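PDB 4LHP: FG41 Malonate Semialdehyde Decarboxylase from Coryneform bacterium, which is an enzyme of the tautomerase superfamily, built from two beta-alpha-beta units around one mixed sheet and assembled as a trimer. Local coordinates for residues E14-I19 / L42-P47; F71-R76 / A121-G126; E79-V84 / I106-P111. All blocks are in the same frame, centred on the assembly; numbering follows the deposited sequence.

Overall arrangement
One four-stranded mixed sheet is reached by all three contacts. Interaction 1 lies at its outermost strand within the chain, 39-45, in the first beta-alpha-beta unit, while interactions 2 and 3 lie across the centre of the chain on neighbouring strands 66-73 and 102-109. The centre of interaction 1 is about 28 Å from that of interaction 2 and about 23 Å from that of interaction 3. Interactions 2 and 3 have centres about 12 Å apart and are joined through the sheet, where Ala74 N and Asn109 O lie 2.9 Å apart, a probable hydrogen bond. Interaction 2 holds the phosphate ion; interactions 1 and 3 pack helices over the sheet, and all three touch a neighbouring subunit.

Interaction 1: residues E14-I19 / L42-P47; sequences EQRRAI and LTAHDP
Arg16, on the helix, and Ala44, on the outermost strand within the chain, meet flat group against methyl. The CB of Ala44 sits above the centre of the Arg16 guanidinium, 3.6 Å from CZ and only slightly farther from the three nitrogens, so the methyl rests on the middle of one face and not against an edge. The torsions explain this reach: CG of Arg16 stands beside its own backbone N (chi1 -65°), and the chain then runs extended to NE, carrying the guanidinium from the helix across to the strand.

A second, looser patch of van der Waals contact lies closer to the helix backbone. Leu42 directs its CD2 branch at the turn around Arg16, where it comes within 4.3 Å of Arg16 O and 4.4 Å of Arg16 CB, and it grazes the backbone N of Arg17. Such distances are in keeping with short helix and strand axes that pass 10.3 Å apart at 139°. Leu7, on the inner neighbour strand 2-8, also touches Arg16 and Ala44 and continues the layer.

Polar bonding is left to partners beyond the two segments. Arg16 NH2 donates to Ser9 O, and NE makes a weak bond to Arg11 O, so carbonyls of the connection leading into the helix hold the guanidinium. Arg17 turns its CB the other way; its NE pairs with Asp21, and its side chain packs on Ile51 of the second subunit.

Helix 13-31 is thereby seated on strand 39-45, the two last elements of a beta-alpha-beta unit. Chemically, the guanidinium does two jobs at once: NH2, and more weakly NE, bond main-chain oxygens, while its weakly hydrated face serves as a nonpolar surface for Ala44.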
loop_
_atom_site.group_PDB
_atom_site.type_symbol
_atom_site.label_atom_id
_atom_site.label_comp_id
_atom_site.label_asym_id
_atom_site.label_seq_id
_atom_site.Cartn_x
_atom_site.Cartn_y
_atom_site.Cartn_z
ATOM N N GLU A 14 2.466 17.295 15.884
ATOM C CA GLU A 14 1.205 17.435 16.605
ATOM C C GLU A 14 0.020 17.364 15.649
ATOM O O GLU A 14 -0.941 16.634 15.894
ATOM C CB GLU A 14 1.177 18.752 17.383
ATOM N N GLN A 15 0.093 18.124 14.561
ATOM C CA GLN A 15 -1.003 18.191 13.604
ATOM C C GLN A 15 -1.255 16.834 12.952
ATOM O O GLN A 15 -2.403 16.437 12.765
ATOM C CB GLN A 15 -0.718 19.237 12.524
ATOM C CG GLN A 15 -1.960 19.702 11.782
ATOM C CD GLN A 15 -1.638 20.626 10.625
ATOM O OE1 GLN A 15 -0.590 20.504 9.991
ATOM N NE2 GLN A 15 -2.539 21.560 10.344
ATOM N N ARG A 16 -0.183 16.128 12.601
ATOM C CA ARG A 16 -0.313 14.817 11.974
ATOM C C ARG A 16 -1.128 13.916 12.876
ATOM O O ARG A 16 -2.169 13.396 12.485
ATOM C CB ARG A 16 1.051 14.170 11.761
ATOM C CG ARG A 16 1.959 14.882 10.788
ATOM C CD ARG A 16 3.355 14.300 10.881
ATOM N NE ARG A 16 4.372 15.214 10.374
ATOM C CZ ARG A 16 5.675 15.070 10.585
ATOM N NH1 ARG A 16 6.129 14.048 11.299
ATOM N NH2 ARG A 16 6.527 15.952 10.086
ATOM N N ARG A 17 -0.631 13.730 14.090
ATOM C CA ARG A 17 -1.308 12.902 15.071
ATOM C C ARG A 17 -2.782 13.290 15.165
ATOM O O ARG A 17 -3.654 12.430 15.283
ATOM C CB ARG A 17 -0.620 13.037 16.430
ATOM C CG ARG A 17 -1.245 12.208 17.537
ATOM C CD ARG A 17 -1.606 10.808 17.063
ATOM N NE ARG A 17 -2.513 10.146 17.995
ATOM C CZ ARG A 17 -2.214 9.081 18.735
ATOM N NH1 ARG A 17 -1.018 8.507 18.670
ATOM N NH2 ARG A 17 -3.132 8.580 19.547
ATOM N N ALA A 18 -3.057 14.589 15.100
ATOM C CA ALA A 18 -4.434 15.079 15.112
ATOM C C ALA A 18 -5.171 14.653 13.842
ATOM O O ALA A 18 -6.306 14.180 13.903
ATOM C CB ALA A 18 -4.459 16.591 15.262
ATOM N N ILE A 19 -4.524 14.827 12.693
ATOM C CA ILE A 19 -5.061 14.315 11.436
ATOM C C ILE A 19 -5.449 12.850 11.612
ATOM O O ILE A 19 -6.553 12.443 11.255
ATOM C CB ILE A 19 -4.034 14.437 10.283
ATOM C CG1 ILE A 19 -3.842 15.902 9.885
ATOM C CG2 ILE A 19 -4.486 13.629 9.073
ATOM C CD1 ILE A 19 -2.705 16.128 8.907
ATOM N N LEU A 42 1.555 6.280 9.617
ATOM C CA LEU A 42 1.801 7.654 9.206
ATOM C C LEU A 42 3.176 7.797 8.581
ATOM O O LEU A 42 4.193 7.529 9.219
ATOM C CB LEU A 42 1.686 8.601 10.399
ATOM C CG LEU A 42 0.273 9.097 10.692
ATOM C CD1 LEU A 42 -0.692 7.929 10.751
ATOM C CD2 LEU A 42 0.250 9.884 11.991
ATOM N N THR A 43 3.198 8.222 7.324
ATOM C CA THR A 43 4.446 8.496 6.638
ATOM C C THR A 43 4.482 9.962 6.231
ATOM O O THR A 43 3.702 10.401 5.387
ATOM C CB THR A 43 4.610 7.626 5.381
ATOM O OG1 THR A 43 4.350 6.253 5.702
ATOM C CG2 THR A 43 6.020 7.757 4.830
ATOM N N ALA A 44 5.380 10.720 6.848
ATOM C CA ALA A 44 5.559 12.122 6.502
ATOM C C ALA A 44 6.636 12.250 5.434
ATOM O O ALA A 44 7.746 11.739 5.592
ATOM C CB ALA A 44 5.927 12.929 7.733
ATOM N N HIS A 45 6.297 12.932 4.345
ATOM C CA HIS A 45 7.200 13.071 3.214
ATOM C C HIS A 45 7.611 14.516 3.011
ATOM O O HIS A 45 6.909 15.437 3.420
ATOM C CB HIS A 45 6.516 12.606 1.928
ATOM C CG HIS A 45 6.071 11.178 1.953
ATOM N ND1 HIS A 45 6.673 10.199 1.196
ATOM C CD2 HIS A 45 5.071 10.567 2.633
ATOM C CE1 HIS A 45 6.069 9.044 1.411
ATOM N NE2 HIS A 45 5.094 9.243 2.280
ATOM N N ASP A 46 8.756 14.708 2.369
ATOM C CA ASP A 46 9.056 15.981 1.744
ATOM C C ASP A 46 7.971 16.190 0.691
ATOM O O ASP A 46 7.672 15.273 -0.073
ATOM C CB ASP A 46 10.436 15.940 1.094
ATOM C CG ASP A 46 10.827 17.264 0.475
ATOM O OD1 ASP A 46 10.313 17.587 -0.618
ATOM O OD2 ASP A 46 11.654 17.980 1.078
ATOM N N PRO A 47 7.362 17.385 0.655
ATOM C CA PRO A 47 6.216 17.605 -0.238
ATOM C C PRO A 47 6.492 17.257 -1.698
ATOM O O PRO A 47 5.566 16.889 -2.421
ATOM C CB PRO A 47 5.943 19.104 -0.085
ATOM C CG PRO A 47 6.431 19.424 1.284
ATOM C CD PRO A 47 7.653 18.575 1.473
#

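Interaction 2: residues F71-R76 / A121-G126; sequences FTQAGR and AQYVTG. With PO4 (phosphate ion), chain M.
Gln73 and Tyr123 approach from opposite directions and meet beside a phosphate ion, and the side chain of Gln73 can be followed through the site atom by atom. Its CB lies near phosphate O4. Rotation about CA-CB sets CG beside the backbone N (chi1 -54°), and the chain then runs extended, with CG passing 3.3 Å from both O3 and O4. CD touches both the ion, at O4, and the ring, with Tyr123 CE2 at 3.7 Å. At the tip, NE2 meets both the ion and the tyrosine. It makes a bent, weak hydrogen bond to O4 (2.9 Å, 119° at the hydrogen), and it also lies 2.9 Å from Tyr123 OH, at an angle too poor for a hydrogen bond. NE2 sits close over the hydroxyl-bearing rim of the ring, a tight contact at 3.0 Å from Tyr123 CZ. OE1 stands farther above the same face, with the amide and ring planes 43° apart.

Further donors hold the ion. Thr72 OG1 donates to O2 over 2.6 Å, and the backbone N of Gln73 donates to O3 at 3.2 Å. Tyr123 OH, whose ring edge faces the ion, makes a weak hydrogen bond with O1. The Arg76 guanidinium lies edge-on near O4 without a hydrogen bond to it, its NH1 being bonded to Leu31 O. Phe116 and Tyr123 stack edge-to-face.

Phosphate, probably from the crystallisation liquor, thus marks an anion-binding pocket at the carboxyl end of strand 66-73, with Tyr123 of the short helix 122-125 contributing to its wall. Leu2, at the start of the chain, pairs with Phe71 on the same strand, consistent with proximity to the active-site pocket that tautomerase superfamily members build around their amino terminus.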
loop_
_atom_site.group_PDB
_atom_site.type_symbol
_atom_site.label_atom_id
_atom_site.label_comp_id
_atom_site.label_asym_id
_atom_site.label_seq_id
_atom_site.Cartn_x
_atom_site.Cartn_y
_atom_site.Cartn_z
ATOM N N PHE A 71 -7.736 0.475 3.835
ATOM C CA PHE A 71 -7.789 -0.950 3.535
ATOM C C PHE A 71 -8.794 -1.610 4.468
ATOM O O PHE A 71 -8.542 -1.753 5.662
ATOM C CB PHE A 71 -6.404 -1.580 3.691
ATOM C CG PHE A 71 -5.416 -1.133 2.650
ATOM C CD1 PHE A 71 -4.648 0.004 2.844
ATOM C CD2 PHE A 71 -5.261 -1.848 1.473
ATOM C CE1 PHE A 71 -3.739 0.418 1.884
ATOM C CE2 PHE A 71 -4.353 -1.440 0.511
ATOM C CZ PHE A 71 -3.593 -0.305 0.717
ATOM N N THR A 72 -9.936 -2.012 3.919
ATOM C CA THR A 72 -11.060 -2.452 4.735
ATOM C C THR A 72 -11.792 -3.628 4.093
ATOM O O THR A 72 -11.644 -3.889 2.899
ATOM C CB THR A 72 -12.062 -1.301 4.934
ATOM O OG1 THR A 72 -12.953 -1.607 6.013
ATOM C CG2 THR A 72 -12.864 -1.061 3.662
ATOM N N GLN A 73 -12.591 -4.330 4.889
ATOM C CA GLN A 73 -13.346 -5.473 4.388
ATOM C C GLN A 73 -14.365 -5.033 3.342
ATOM O O GLN A 73 -14.969 -3.967 3.457
ATOM C CB GLN A 73 -14.082 -6.183 5.526
ATOM C CG GLN A 73 -13.212 -6.600 6.696
ATOM C CD GLN A 73 -13.994 -7.367 7.743
ATOM O OE1 GLN A 73 -14.653 -8.357 7.434
ATOM N NE2 GLN A 73 -13.939 -6.904 8.985
ATOM N N ALA A 74 -14.551 -5.861 2.319
ATOM C CA ALA A 74 -15.612 -5.643 1.346
ATOM C C ALA A 74 -16.956 -5.699 2.058
ATOM O O ALA A 74 -17.072 -6.290 3.133
ATOM C CB ALA A 74 -15.555 -6.703 0.259
ATOM N N GLY A 75 -17.970 -5.083 1.459
ATOM C CA GLY A 75 -19.322 -5.164 1.982
ATOM C C GLY A 75 -19.974 -3.814 2.210
ATOM O O GLY A 75 -21.200 -3.711 2.243
ATOM N N ARG A 76 -19.162 -2.776 2.373
ATOM C CA ARG A 76 -19.696 -1.443 2.613
ATOM C C ARG A 76 -20.348 -0.921 1.346
ATOM O O ARG A 76 -19.817 -1.083 0.247
ATOM C CB ARG A 76 -18.597 -0.485 3.068
ATOM C CG ARG A 76 -17.857 -0.944 4.309
ATOM C CD ARG A 76 -18.753 -0.919 5.535
ATOM N NE ARG A 76 -18.045 -1.384 6.722
ATOM C CZ ARG A 76 -18.443 -1.172 7.973
ATOM N NH1 ARG A 76 -19.554 -0.489 8.221
ATOM N NH2 ARG A 76 -17.722 -1.638 8.980
ATOM N N ALA A 121 -6.362 -15.678 12.961
ATOM C CA ALA A 121 -7.298 -14.928 12.134
ATOM C C ALA A 121 -8.588 -14.776 12.927
ATOM O O ALA A 121 -9.461 -15.642 12.885
ATOM C CB ALA A 121 -7.551 -15.653 10.829
ATOM N N GLN A 122 -8.697 -13.671 13.656
ATOM C CA GLN A 122 -9.745 -13.518 14.659
ATOM C C GLN A 122 -11.162 -13.513 14.077
ATOM O O GLN A 122 -12.099 -13.977 14.728
ATOM C CB GLN A 122 -9.501 -12.262 15.503
ATOM C CG GLN A 122 -8.357 -12.411 16.505
ATOM C CD GLN A 122 -6.991 -12.195 15.881
ATOM O OE1 GLN A 122 -6.880 -11.893 14.695
ATOM N NE2 GLN A 122 -5.941 -12.348 16.682
ATOM N N TYR A 123 -11.323 -13.000 12.859
ATOM C CA TYR A 123 -12.627 -13.012 12.200
ATOM C C TYR A 123 -13.036 -14.439 11.842
ATOM O O TYR A 123 -14.224 -14.765 11.822
ATOM C CB TYR A 123 -12.613 -12.169 10.921
ATOM C CG TYR A 123 -12.614 -10.666 11.117
ATOM C CD1 TYR A 123 -13.463 -10.054 12.036
ATOM C CD2 TYR A 123 -11.774 -9.855 10.363
ATOM C CE1 TYR A 123 -13.464 -8.673 12.199
ATOM C CE2 TYR A 123 -11.766 -8.482 10.520
ATOM C CZ TYR A 123 -12.609 -7.896 11.438
ATOM O OH TYR A 123 -12.598 -6.527 11.584
ATOM N N VAL A 124 -12.051 -15.284 11.550
ATOM C CA VAL A 124 -12.318 -16.661 11.143
ATOM C C VAL A 124 -12.640 -17.537 12.350
ATOM O O VAL A 124 -13.599 -18.308 12.327
ATOM C CB VAL A 124 -11.118 -17.272 10.385
ATOM C CG1 VAL A 124 -11.377 -18.733 10.058
ATOM C CG2 VAL A 124 -10.830 -16.485 9.114
ATOM N N THR A 125 -11.834 -17.414 13.399
ATOM C CA THR A 125 -12.018 -18.211 14.610
ATOM C C THR A 125 -13.302 -17.856 15.354
ATOM O O THR A 125 -13.863 -18.692 16.062
ATOM C CB THR A 125 -10.845 -18.027 15.594
ATOM O OG1 THR A 125 -10.718 -16.643 15.940
ATOM C CG2 THR A 125 -9.544 -18.521 14.985
ATOM N N GLY A 126 -13.758 -16.616 15.201
ATOM C CA GLY A 126 -14.905 -16.129 15.945
ATOM C C GLY A 126 -14.488 -15.324 17.163
ATOM O O GLY A 126 -15.332 -14.868 17.937
HETATM P P PO4 M . -12.826 -3.374 8.858
HETATM O O1 PO4 M . -12.459 -3.606 10.306
HETATM O O2 PO4 M . -12.975 -1.892 8.605
HETATM O O3 PO4 M . -11.739 -3.929 7.966
HETATM O O4 PO4 M . -14.139 -4.061 8.561
#

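Interaction 3: residues E79-V84 / I106-P111; sequences ETKQRV and ITENAP
Lys81 leaves helix 78-92 as a long straight rod, and Ile106 and Glu108 of strand 102-109 meet it at successive points along its length. Its CG stands beside the backbone N (chi1 -67°), and every later bond is extended, which spans the gap from helix to strand. Near the base of this rod, the CD1 branch of Ile106 packs against CG at 3.9 Å and CD at 4.2 Å, methyl against methylene, with the two side chains slanting past each other.

Two residues on, Glu108 projects from the same side of the strand and brings its carboxylate to the tip of the lysine. NZ donates to OE2 over 2.8 Å, a hydrogen bond within a salt bridge, whereas OE1 stays 4.0 Å from NZ. The ammonium does not lie in the carboxylate plane: it meets OE2 from 58° above it. CE also passes 3.4 Å from OE2, so the last methylene shares the approach.

The alternation of the strand fixes this order. Residues 106 and 108 face the helix, whereas Thr107 between them faces away and packs on Thr107 of both neighbouring subunits. Val84, one turn along the helix from Lys81, packs on Leu27 and Val30 of helix 13-31, so the two helices lie side by side over the sheet.

Asp113 of the third subunit forms a second salt bridge to Lys81 NZ. The contact thus joins the helix to the last strand of a beta-alpha-beta unit and links that unit to the trimer interface. With two carboxylates at the ammonium of this buried lysine, the charged form of Lys81 is probably favoured, while Ile106 CD1 packs on part of its aliphatic stem.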
loop_
_atom_site.group_PDB
_atom_site.type_symbol
_atom_site.label_atom_id
_atom_site.label_comp_id
_atom_site.label_asym_id
_atom_site.label_seq_id
_atom_site.Cartn_x
_atom_site.Cartn_y
_atom_site.Cartn_z
ATOM N N GLU A 79 -23.024 4.228 -0.713
ATOM C CA GLU A 79 -23.481 5.393 0.043
ATOM C C GLU A 79 -22.699 5.556 1.347
ATOM O O GLU A 79 -22.406 6.674 1.775
ATOM C CB GLU A 79 -24.978 5.284 0.338
ATOM N N THR A 80 -22.377 4.435 1.984
ATOM C CA THR A 80 -21.576 4.444 3.203
ATOM C C THR A 80 -20.194 5.024 2.930
ATOM O O THR A 80 -19.667 5.804 3.722
ATOM C CB THR A 80 -21.422 3.025 3.780
ATOM O OG1 THR A 80 -22.561 2.707 4.589
ATOM C CG2 THR A 80 -20.160 2.914 4.629
ATOM N N LYS A 81 -19.610 4.632 1.802
ATOM C CA LYS A 81 -18.294 5.117 1.412
ATOM C C LYS A 81 -18.322 6.624 1.168
ATOM O O LYS A 81 -17.381 7.337 1.518
ATOM C CB LYS A 81 -17.813 4.377 0.164
ATOM C CG LYS A 81 -17.551 2.901 0.412
ATOM C CD LYS A 81 -17.200 2.154 -0.863
ATOM C CE LYS A 81 -16.801 0.719 -0.556
ATOM N NZ LYS A 81 -16.610 -0.097 -1.788
ATOM N N GLN A 82 -19.404 7.106 0.568
ATOM C CA GLN A 82 -19.576 8.538 0.369
ATOM C C GLN A 82 -19.610 9.244 1.721
ATOM O O GLN A 82 -18.972 10.280 1.907
ATOM C CB GLN A 82 -20.851 8.826 -0.426
ATOM C CG GLN A 82 -20.768 8.406 -1.884
ATOM C CD GLN A 82 -21.967 8.860 -2.695
ATOM O OE1 GLN A 82 -22.929 8.112 -2.876
ATOM N NE2 GLN A 82 -21.913 10.090 -3.193
ATOM N N ARG A 83 -20.353 8.675 2.665
ATOM C CA ARG A 83 -20.407 9.211 4.022
ATOM C C ARG A 83 -19.023 9.228 4.670
ATOM O O ARG A 83 -18.698 10.157 5.410
ATOM C CB ARG A 83 -21.382 8.402 4.880
ATOM C CG ARG A 83 -22.839 8.816 4.718
ATOM C CD ARG A 83 -23.778 7.857 5.438
ATOM N NE ARG A 83 -23.443 7.707 6.854
ATOM C CZ ARG A 83 -23.458 6.555 7.524
ATOM N NH1 ARG A 83 -23.788 5.418 6.924
ATOM N NH2 ARG A 83 -23.135 6.536 8.808
ATOM N N VAL A 84 -18.213 8.207 4.398
ATOM C CA VAL A 84 -16.854 8.148 4.937
ATOM C C VAL A 84 -16.000 9.286 4.385
ATOM O O VAL A 84 -15.338 9.997 5.142
ATOM C CB VAL A 84 -16.157 6.800 4.620
ATOM C CG1 VAL A 84 -14.649 6.898 4.865
ATOM C CG2 VAL A 84 -16.762 5.673 5.448
ATOM N N ILE A 106 -9.949 3.692 -1.363
ATOM C CA ILE A 106 -10.366 2.491 -0.651
ATOM C C ILE A 106 -9.973 1.241 -1.434
ATOM O O ILE A 106 -10.209 1.151 -2.636
ATOM C CB ILE A 106 -11.891 2.480 -0.408
ATOM C CG1 ILE A 106 -12.304 3.705 0.415
ATOM C CG2 ILE A 106 -12.309 1.195 0.294
ATOM C CD1 ILE A 106 -13.730 3.653 0.936
ATOM N N THR A 107 -9.365 0.282 -0.741
ATOM C CA THR A 107 -8.976 -0.986 -1.348
ATOM C C THR A 107 -9.477 -2.123 -0.463
ATOM O O THR A 107 -9.226 -2.138 0.741
ATOM C CB THR A 107 -7.448 -1.084 -1.521
ATOM O OG1 THR A 107 -6.996 -0.051 -2.405
ATOM C CG2 THR A 107 -7.057 -2.440 -2.093
ATOM N N GLU A 108 -10.182 -3.076 -1.064
ATOM C CA GLU A 108 -10.952 -4.051 -0.294
ATOM C C GLU A 108 -10.333 -5.446 -0.226
ATOM O O GLU A 108 -9.508 -5.824 -1.060
ATOM C CB GLU A 108 -12.372 -4.146 -0.862
ATOM C CG GLU A 108 -13.195 -2.882 -0.659
ATOM C CD GLU A 108 -14.596 -2.992 -1.223
ATOM O OE1 GLU A 108 -14.768 -3.641 -2.278
ATOM O OE2 GLU A 108 -15.528 -2.430 -0.608
ATOM N N ASN A 109 -10.740 -6.198 0.793
ATOM C CA ASN A 109 -10.370 -7.601 0.933
ATOM C C ASN A 109 -11.423 -8.345 1.752
ATOM O O ASN A 109 -12.514 -7.825 1.976
ATOM C CB ASN A 109 -8.981 -7.741 1.563
ATOM C CG ASN A 109 -8.906 -7.162 2.965
ATOM O OD1 ASN A 109 -9.917 -6.776 3.553
ATOM N ND2 ASN A 109 -7.697 -7.103 3.509
ATOM N N ALA A 110 -11.100 -9.556 2.196
ATOM C CA ALA A 110 -12.054 -10.385 2.929
ATOM C C ALA A 110 -11.732 -10.441 4.422
ATOM O O ALA A 110 -10.602 -10.175 4.830
ATOM C CB ALA A 110 -12.081 -11.791 2.344
ATOM N N PRO A 111 -12.733 -10.790 5.246
ATOM C CA PRO A 111 -12.522 -10.904 6.694
ATOM C C PRO A 111 -11.420 -11.903 7.035
ATOM O O PRO A 111 -10.735 -11.747 8.045
ATOM C CB PRO A 111 -13.872 -11.410 7.214
ATOM C CG PRO A 111 -14.860 -11.082 6.151
ATOM C CD PRO A 111 -14.120 -11.093 4.855
#